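Local coordinates for thiamine monophosphate kinase (Aquifex aeolicus, PDB 1VQV), which catalyses the ATP-dependent phosphorylation of thiamine monophosphate to thiamine diphosphate, the active form of vitamin B1, at residues Glu175-Arg184 / Ser237-Tyr247. Numbering follows the deposited sequence.
Sequences EPFELALIQR and SNELKMYCEKY. With PO4 (phosphate ion), chain E.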
ATOM      1  N   GLU B 175     -19.298 -30.468   6.354  1.00 55.68           N
ATOM      2  CA  GLU B 175     -18.651 -31.773   6.368  1.00 56.99           C
ATOM      3  C   GLU B 175     -17.180 -31.415   6.197  1.00 57.29           C
ATOM      4  O   GLU B 175     -16.858 -30.300   5.798  1.00 56.45           O
ATOM      5  CB  GLU B 175     -19.115 -32.661   5.198  1.00 56.86           C
ATOM      6  CG  GLU B 175     -20.638 -32.907   5.116  1.00 58.84           C
ATOM      7  CD  GLU B 175     -21.223 -33.686   6.315  1.00 61.22           C
ATOM      8  OE1 GLU B 175     -20.758 -34.826   6.595  1.00 60.29           O
ATOM      9  OE2 GLU B 175     -22.159 -33.153   6.970  1.00 61.26           O
ATOM     10  N   PRO B 176     -16.318 -32.360   6.525  1.00 57.79           N
ATOM     11  CA  PRO B 176     -14.873 -32.128   6.390  1.00 59.71           C
ATOM     12  C   PRO B 176     -14.465 -31.801   4.951  1.00 59.71           C
ATOM     13  O   PRO B 176     -13.764 -30.841   4.713  1.00 60.19           O
ATOM     14  CB  PRO B 176     -14.255 -33.462   6.852  1.00 63.09           C
ATOM     15  CG  PRO B 176     -15.332 -34.110   7.641  1.00 65.42           C
ATOM     16  CD  PRO B 176     -16.606 -33.832   6.910  1.00 67.67           C
ATOM     17  N   PHE B 177     -14.952 -32.618   4.019  1.00 59.11           N
ATOM     18  CA  PHE B 177     -14.585 -32.370   2.640  1.00 57.82           C
ATOM     19  C   PHE B 177     -14.959 -30.950   2.280  1.00 57.05           C
ATOM     20  O   PHE B 177     -14.289 -30.319   1.469  1.00 57.91           O
ATOM     21  CB  PHE B 177     -15.232 -33.403   1.708  1.00 56.39           C
ATOM     22  CG  PHE B 177     -16.565 -33.004   1.158  1.00 56.22           C
ATOM     23  CD1 PHE B 177     -16.656 -32.112   0.094  1.00 54.76           C
ATOM     24  CD2 PHE B 177     -17.731 -33.593   1.643  1.00 55.49           C
ATOM     25  CE1 PHE B 177     -17.888 -31.818  -0.488  1.00 54.84           C
ATOM     26  CE2 PHE B 177     -18.966 -33.308   1.073  1.00 53.18           C
ATOM     27  CZ  PHE B 177     -19.046 -32.421   0.001  1.00 54.16           C
ATOM     28  N   GLU B 178     -16.001 -30.429   2.918  1.00 56.03           N
ATOM     29  CA  GLU B 178     -16.434 -29.071   2.655  1.00 54.82           C
ATOM     30  C   GLU B 178     -15.543 -28.083   3.390  1.00 53.49           C
ATOM     31  O   GLU B 178     -15.273 -26.991   2.889  1.00 54.02           O
ATOM     32  CB  GLU B 178     -17.901 -28.911   3.055  1.00 56.38           C
ATOM     33  CG  GLU B 178     -18.811 -29.784   2.202  1.00 59.34           C
ATOM     34  CD  GLU B 178     -20.255 -29.808   2.665  1.00 60.22           C
ATOM     35  OE1 GLU B 178     -20.504 -30.084   3.856  1.00 61.88           O
ATOM     36  OE2 GLU B 178     -21.148 -29.568   1.827  1.00 61.30           O
ATOM     37  N   LEU B 179     -15.061 -28.472   4.565  1.00 51.74           N
ATOM     38  CA  LEU B 179     -14.186 -27.601   5.338  1.00 50.60           C
ATOM     39  C   LEU B 179     -12.855 -27.358   4.628  1.00 50.18           C
ATOM     40  O   LEU B 179     -12.413 -26.219   4.510  1.00 50.57           O
ATOM     41  CB  LEU B 179     -13.938 -28.177   6.735  1.00 49.12           C
ATOM     42  CG  LEU B 179     -15.086 -28.051   7.745  1.00 51.19           C
ATOM     43  CD1 LEU B 179     -14.615 -28.558   9.096  1.00 49.05           C
ATOM     44  CD2 LEU B 179     -15.547 -26.590   7.854  1.00 50.30           C
ATOM     45  N   ALA B 180     -12.229 -28.429   4.154  1.00 50.15           N
ATOM     46  CA  ALA B 180     -10.954 -28.330   3.453  1.00 50.11           C
ATOM     47  C   ALA B 180     -11.067 -27.366   2.282  1.00 49.79           C
ATOM     48  O   ALA B 180     -10.094 -26.703   1.917  1.00 49.87           O
ATOM     49  CB  ALA B 180     -10.525 -29.699   2.959  1.00 49.12           C
ATOM     50  N   LEU B 181     -12.262 -27.293   1.702  1.00 50.69           N
ATOM     51  CA  LEU B 181     -12.529 -26.410   0.568  1.00 51.11           C
ATOM     52  C   LEU B 181     -12.594 -24.956   1.003  1.00 52.51           C
ATOM     53  O   LEU B 181     -12.057 -24.065   0.335  1.00 51.67           O
ATOM     54  CB  LEU B 181     -13.852 -26.795  -0.102  1.00 49.16           C
ATOM     55  CG  LEU B 181     -13.808 -28.052  -0.969  1.00 49.86           C
ATOM     56  CD1 LEU B 181     -15.200 -28.389  -1.516  1.00 48.79           C
ATOM     57  CD2 LEU B 181     -12.827 -27.814  -2.103  1.00 49.48           C
ATOM     58  N   ILE B 182     -13.268 -24.737   2.129  1.00 53.74           N
ATOM     59  CA  ILE B 182     -13.439 -23.410   2.703  1.00 53.51           C
ATOM     60  C   ILE B 182     -12.079 -22.906   3.164  1.00 53.10           C
ATOM     61  O   ILE B 182     -11.709 -21.761   2.933  1.00 53.99           O
ATOM     62  CB  ILE B 182     -14.399 -23.465   3.925  1.00 55.14           C
ATOM     63  CG1 ILE B 182     -15.685 -24.208   3.541  1.00 55.36           C
ATOM     64  CG2 ILE B 182     -14.727 -22.053   4.415  1.00 54.43           C
ATOM     65  CD1 ILE B 182     -16.714 -24.326   4.659  1.00 55.05           C
ATOM     66  N   GLN B 183     -11.333 -23.777   3.818  1.00 51.29           N
ATOM     67  CA  GLN B 183     -10.030 -23.409   4.317  1.00 52.48           C
ATOM     68  C   GLN B 183      -9.107 -22.977   3.176  1.00 53.56           C
ATOM     69  O   GLN B 183      -8.329 -22.042   3.328  1.00 53.76           O
ATOM     70  CB  GLN B 183      -9.459 -24.582   5.136  1.00 54.35           C
ATOM     71  CG  GLN B 183     -10.368 -24.916   6.348  1.00 59.61           C
ATOM     72  CD  GLN B 183      -9.810 -25.953   7.337  1.00 62.38           C
ATOM     73  OE1 GLN B 183     -10.404 -26.189   8.406  1.00 61.82           O
ATOM     74  NE2 GLN B 183      -8.679 -26.571   6.988  1.00 62.08           N
ATOM     75  N   ARG B 184      -9.216 -23.633   2.023  1.00 54.37           N
ATOM     76  CA  ARG B 184      -8.391 -23.297   0.860  1.00 54.25           C
ATOM     77  C   ARG B 184      -8.694 -21.897   0.345  1.00 53.37           C
ATOM     78  O   ARG B 184      -7.854 -21.246  -0.292  1.00 52.73           O
ATOM     79  CB  ARG B 184      -8.624 -24.319  -0.261  1.00 55.25           C
ATOM     80  CG  ARG B 184      -7.660 -25.501  -0.204  1.00 56.61           C
ATOM     81  CD  ARG B 184      -8.217 -26.791  -0.782  1.00 58.29           C
ATOM     82  NE  ARG B 184      -7.537 -27.926  -0.156  1.00 61.66           N
ATOM     83  CZ  ARG B 184      -7.967 -29.185  -0.176  1.00 61.45           C
ATOM     84  NH1 ARG B 184      -9.088 -29.511  -0.804  1.00 60.62           N
ATOM     85  NH2 ARG B 184      -7.288 -30.114   0.477  1.00 62.50           N
ATOM     86  N   SER B 237      -9.113 -31.950  -7.140  1.00 53.41           N
ATOM     87  CA  SER B 237      -9.072 -32.439  -5.773  1.00 52.41           C
ATOM     88  C   SER B 237     -10.289 -33.289  -5.439  1.00 53.09           C
ATOM     89  O   SER B 237     -11.345 -33.163  -6.065  1.00 52.30           O
ATOM     90  CB  SER B 237      -8.975 -31.258  -4.804  1.00 52.02           C
ATOM     91  OG  SER B 237     -10.100 -31.190  -3.946  1.00 50.96           O
ATOM     92  N   ASN B 238     -10.117 -34.151  -4.441  1.00 55.25           N
ATOM     93  CA  ASN B 238     -11.170 -35.044  -3.972  1.00 57.00           C
ATOM     94  C   ASN B 238     -12.409 -34.342  -3.407  1.00 56.84           C
ATOM     95  O   ASN B 238     -13.532 -34.778  -3.664  1.00 58.10           O
ATOM     96  CB  ASN B 238     -10.588 -36.020  -2.945  1.00 60.87           C
ATOM     97  CG  ASN B 238      -9.804 -37.163  -3.601  1.00 66.19           C
ATOM     98  OD1 ASN B 238      -8.707 -36.967  -4.162  1.00 68.37           O
ATOM     99  ND2 ASN B 238     -10.373 -38.365  -3.544  1.00 67.81           N
ATOM    100  N   GLU B 239     -12.222 -33.268  -2.642  1.00 55.98           N
ATOM    101  CA  GLU B 239     -13.368 -32.555  -2.095  1.00 55.75           C
ATOM    102  C   GLU B 239     -14.100 -31.728  -3.159  1.00 54.79           C
ATOM    103  O   GLU B 239     -15.309 -31.510  -3.057  1.00 54.12           O
ATOM    104  CB  GLU B 239     -12.949 -31.691  -0.900  1.00 56.72           C
ATOM    105  CG  GLU B 239     -11.494 -31.255  -0.868  1.00 58.91           C
ATOM    106  CD  GLU B 239     -10.533 -32.395  -0.589  1.00 59.89           C
ATOM    107  OE1 GLU B 239     -10.648 -33.059   0.466  1.00 60.44           O
ATOM    108  OE2 GLU B 239      -9.646 -32.615  -1.434  1.00 61.22           O
ATOM    109  N   LEU B 240     -13.377 -31.288  -4.191  1.00 55.40           N
ATOM    110  CA  LEU B 240     -14.018 -30.537  -5.260  1.00 55.44           C
ATOM    111  C   LEU B 240     -14.894 -31.529  -6.019  1.00 56.19           C
ATOM    112  O   LEU B 240     -15.995 -31.200  -6.474  1.00 56.22           O
ATOM    113  CB  LEU B 240     -13.005 -29.907  -6.217  1.00 54.30           C
ATOM    114  CG  LEU B 240     -13.689 -29.175  -7.387  1.00 52.64           C
ATOM    115  CD1 LEU B 240     -14.627 -28.132  -6.842  1.00 52.58           C
ATOM    116  CD2 LEU B 240     -12.665 -28.526  -8.289  1.00 54.06           C
ATOM    117  N   LYS B 241     -14.406 -32.756  -6.146  1.00 56.26           N
ATOM    118  CA  LYS B 241     -15.182 -33.782  -6.831  1.00 57.27           C
ATOM    119  C   LYS B 241     -16.469 -34.030  -6.050  1.00 58.04           C
ATOM    120  O   LYS B 241     -17.573 -33.980  -6.605  1.00 57.54           O
ATOM    121  CB  LYS B 241     -14.380 -35.076  -6.939  1.00 55.01           C
ATOM    122  CG  LYS B 241     -13.332 -35.003  -7.999  1.00 54.33           C
ATOM    123  CD  LYS B 241     -12.489 -36.240  -7.988  1.00 56.48           C
ATOM    124  CE  LYS B 241     -11.493 -36.223  -9.129  1.00 56.00           C
ATOM    125  NZ  LYS B 241     -10.719 -37.476  -9.052  1.00 57.90           N
HETATM  126  N   MSE B 242     -16.302 -34.285  -4.756  1.00 59.11           N
HETATM  127  CA  MSE B 242     -17.408 -34.540  -3.842  1.00 60.48           C
HETATM  128  C   MSE B 242     -18.360 -33.346  -3.809  1.00 60.35           C
HETATM  129  O   MSE B 242     -19.577 -33.500  -3.955  1.00 60.19           O
HETATM  130  CB  MSE B 242     -16.850 -34.831  -2.451  1.00 61.30           C
HETATM  131  CG  MSE B 242     -15.808 -35.947  -2.456  1.00 66.27           C
HETATM  132 SE   MSE B 242     -15.110 -36.411  -0.689  1.00 77.27          SE
HETATM  133  CE  MSE B 242     -13.369 -35.508  -0.721  1.00 73.15           C
ATOM    134  N   TYR B 243     -17.805 -32.151  -3.629  1.00 59.45           N
ATOM    135  CA  TYR B 243     -18.607 -30.941  -3.608  1.00 57.77           C
ATOM    136  C   TYR B 243     -19.487 -30.907  -4.853  1.00 59.05           C
ATOM    137  O   TYR B 243     -20.680 -30.609  -4.788  1.00 58.42           O
ATOM    138  CB  TYR B 243     -17.712 -29.710  -3.624  1.00 56.15           C
ATOM    139  CG  TYR B 243     -18.497 -28.446  -3.814  1.00 54.84           C
ATOM    140  CD1 TYR B 243     -19.113 -27.814  -2.727  1.00 53.60           C
ATOM    141  CD2 TYR B 243     -18.692 -27.912  -5.090  1.00 54.05           C
ATOM    142  CE1 TYR B 243     -19.902 -26.689  -2.906  1.00 52.87           C
ATOM    143  CE2 TYR B 243     -19.485 -26.783  -5.278  1.00 52.90           C
ATOM    144  CZ  TYR B 243     -20.083 -26.180  -4.179  1.00 52.50           C
ATOM    145  OH  TYR B 243     -20.861 -25.069  -4.351  1.00 53.74           O
ATOM    146  N   CYS B 244     -18.871 -31.189  -5.996  1.00 60.90           N
ATOM    147  CA  CYS B 244     -19.575 -31.199  -7.273  1.00 60.98           C
ATOM    148  C   CYS B 244     -20.709 -32.214  -7.300  1.00 60.76           C
ATOM    149  O   CYS B 244     -21.854 -31.865  -7.574  1.00 60.73           O
ATOM    150  CB  CYS B 244     -18.594 -31.490  -8.405  1.00 60.40           C
ATOM    151  SG  CYS B 244     -17.653 -30.047  -8.886  1.00 61.85           S
ATOM    152  N   GLU B 245     -20.386 -33.470  -7.020  1.00 61.01           N
ATOM    153  CA  GLU B 245     -21.396 -34.508  -7.014  1.00 62.62           C
ATOM    154  C   GLU B 245     -22.527 -34.082  -6.083  1.00 61.90           C
ATOM    155  O   GLU B 245     -23.692 -34.060  -6.480  1.00 62.91           O
ATOM    156  CB  GLU B 245     -20.790 -35.846  -6.548  1.00 66.01           C
ATOM    157  CG  GLU B 245     -21.744 -37.058  -6.605  1.00 70.17           C
ATOM    158  CD  GLU B 245     -22.508 -37.164  -7.939  1.00 74.18           C
ATOM    159  OE1 GLU B 245     -23.354 -36.272  -8.219  1.00 74.88           O
ATOM    160  OE2 GLU B 245     -22.271 -38.130  -8.716  1.00 74.99           O
ATOM    161  N   LYS B 246     -22.183 -33.705  -4.856  1.00 60.85           N
ATOM    162  CA  LYS B 246     -23.195 -33.311  -3.893  1.00 59.79           C
ATOM    163  C   LYS B 246     -24.067 -32.154  -4.305  1.00 59.69           C
ATOM    164  O   LYS B 246     -25.259 -32.172  -4.027  1.00 62.23           O
ATOM    165  CB  LYS B 246     -22.572 -32.991  -2.544  1.00 59.10           C
ATOM    166  CG  LYS B 246     -23.592 -32.500  -1.517  1.00 58.94           C
ATOM    167  CD  LYS B 246     -22.982 -32.523  -0.142  1.00 58.07           C
ATOM    168  CE  LYS B 246     -23.902 -32.029   0.935  1.00 56.46           C
ATOM    169  NZ  LYS B 246     -23.248 -32.380   2.227  1.00 55.84           N
ATOM    170  N   TYR B 247     -23.492 -31.135  -4.933  1.00 59.62           N
ATOM    171  CA  TYR B 247     -24.290 -29.981  -5.368  1.00 59.73           C
ATOM    172  C   TYR B 247     -24.461 -30.047  -6.868  1.00 61.41           C
ATOM    173  O   TYR B 247     -24.772 -29.048  -7.516  1.00 61.35           O
ATOM    174  CB  TYR B 247     -23.631 -28.651  -4.971  1.00 57.51           C
ATOM    175  CG  TYR B 247     -23.450 -28.539  -3.482  1.00 55.11           C
ATOM    176  CD1 TYR B 247     -22.422 -29.234  -2.844  1.00 53.80           C
ATOM    177  CD2 TYR B 247     -24.375 -27.853  -2.694  1.00 53.09           C
ATOM    178  CE1 TYR B 247     -22.318 -29.265  -1.469  1.00 52.93           C
ATOM    179  CE2 TYR B 247     -24.286 -27.874  -1.302  1.00 53.22           C
ATOM    180  CZ  TYR B 247     -23.256 -28.589  -0.694  1.00 54.24           C
ATOM    181  OH  TYR B 247     -23.183 -28.666   0.679  1.00 52.67           O
TER
HETATM  182  P   PO4 E1003      -6.518 -33.913  -2.317  1.00108.58           P
HETATM  183  O1  PO4 E1003      -7.019 -35.001  -3.183  1.00103.20           O
HETATM  184  O2  PO4 E1003      -5.207 -33.448  -2.817  1.00103.15           O
HETATM  185  O3  PO4 E1003      -7.470 -32.791  -2.333  1.00103.70           O
HETATM  186  O4  PO4 E1003      -6.375 -34.413  -0.928  1.00103.04           O
HETATM  187  O   HOH W   1     -24.834 -32.097   5.146  1.00 43.69           O
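Phe177 is a knob in a hole made by Glu239, Met242, Tyr243 and Lys246. It joins helix 176-186 to helix 238-246; the axes of segments 176-184 and 238-246 cross at -115° and come within 8.8 Å. In this ThiL family member, with its PurM-like N-terminal domain, helix 159-168 packs against both helices, and helix 251-256 lies against the second. Followed outward, Phe177 CB meets the methyl CE of selenomethionine Met242 at 3.7 Å. CG lies beside CB and SE of Met242. CD1 lies near the backbone O of Glu239, CE1 reaches the backbone of Tyr243, and CZ ends at CD of Lys246, near the ring plane. Met242 CB covers one ring face in a CH-pi contact, 3.8 Å from the centroid; its selenium stands obliquely, a Met-aromatic contact. Glu178 CG covers the opposite face.

Glu178 runs extended beyond CG, chi2 172°, and brings its carboxylate to the end of the second helix. There Tyr247 OH donates to OE2 at 2.5 Å, nearly along the C-O axis. Lys246 NZ adds a salt bridge to the same oxygen, while OE1 accepts from Glu175 N through its anti lone pair. A leucine in place of Glu178 would probably leave Tyr247 OH and the Lys246 charge without their shared acceptor.

Leu181 lays CD1 against Tyr243 CB. Tyr243 OH is hydrogen-bonded to Glu165. Glu239 fits among Phe177, Ala180, Leu181 and Arg184. Arg184 NH1 forms a salt bridge with Asp159; its pairing with Glu239 OE2 is doubtful, that oxygen being too close to a phosphate ion. Ser237 caps helix 238-246: its OG accepts from Leu240 N at 3.3 Å.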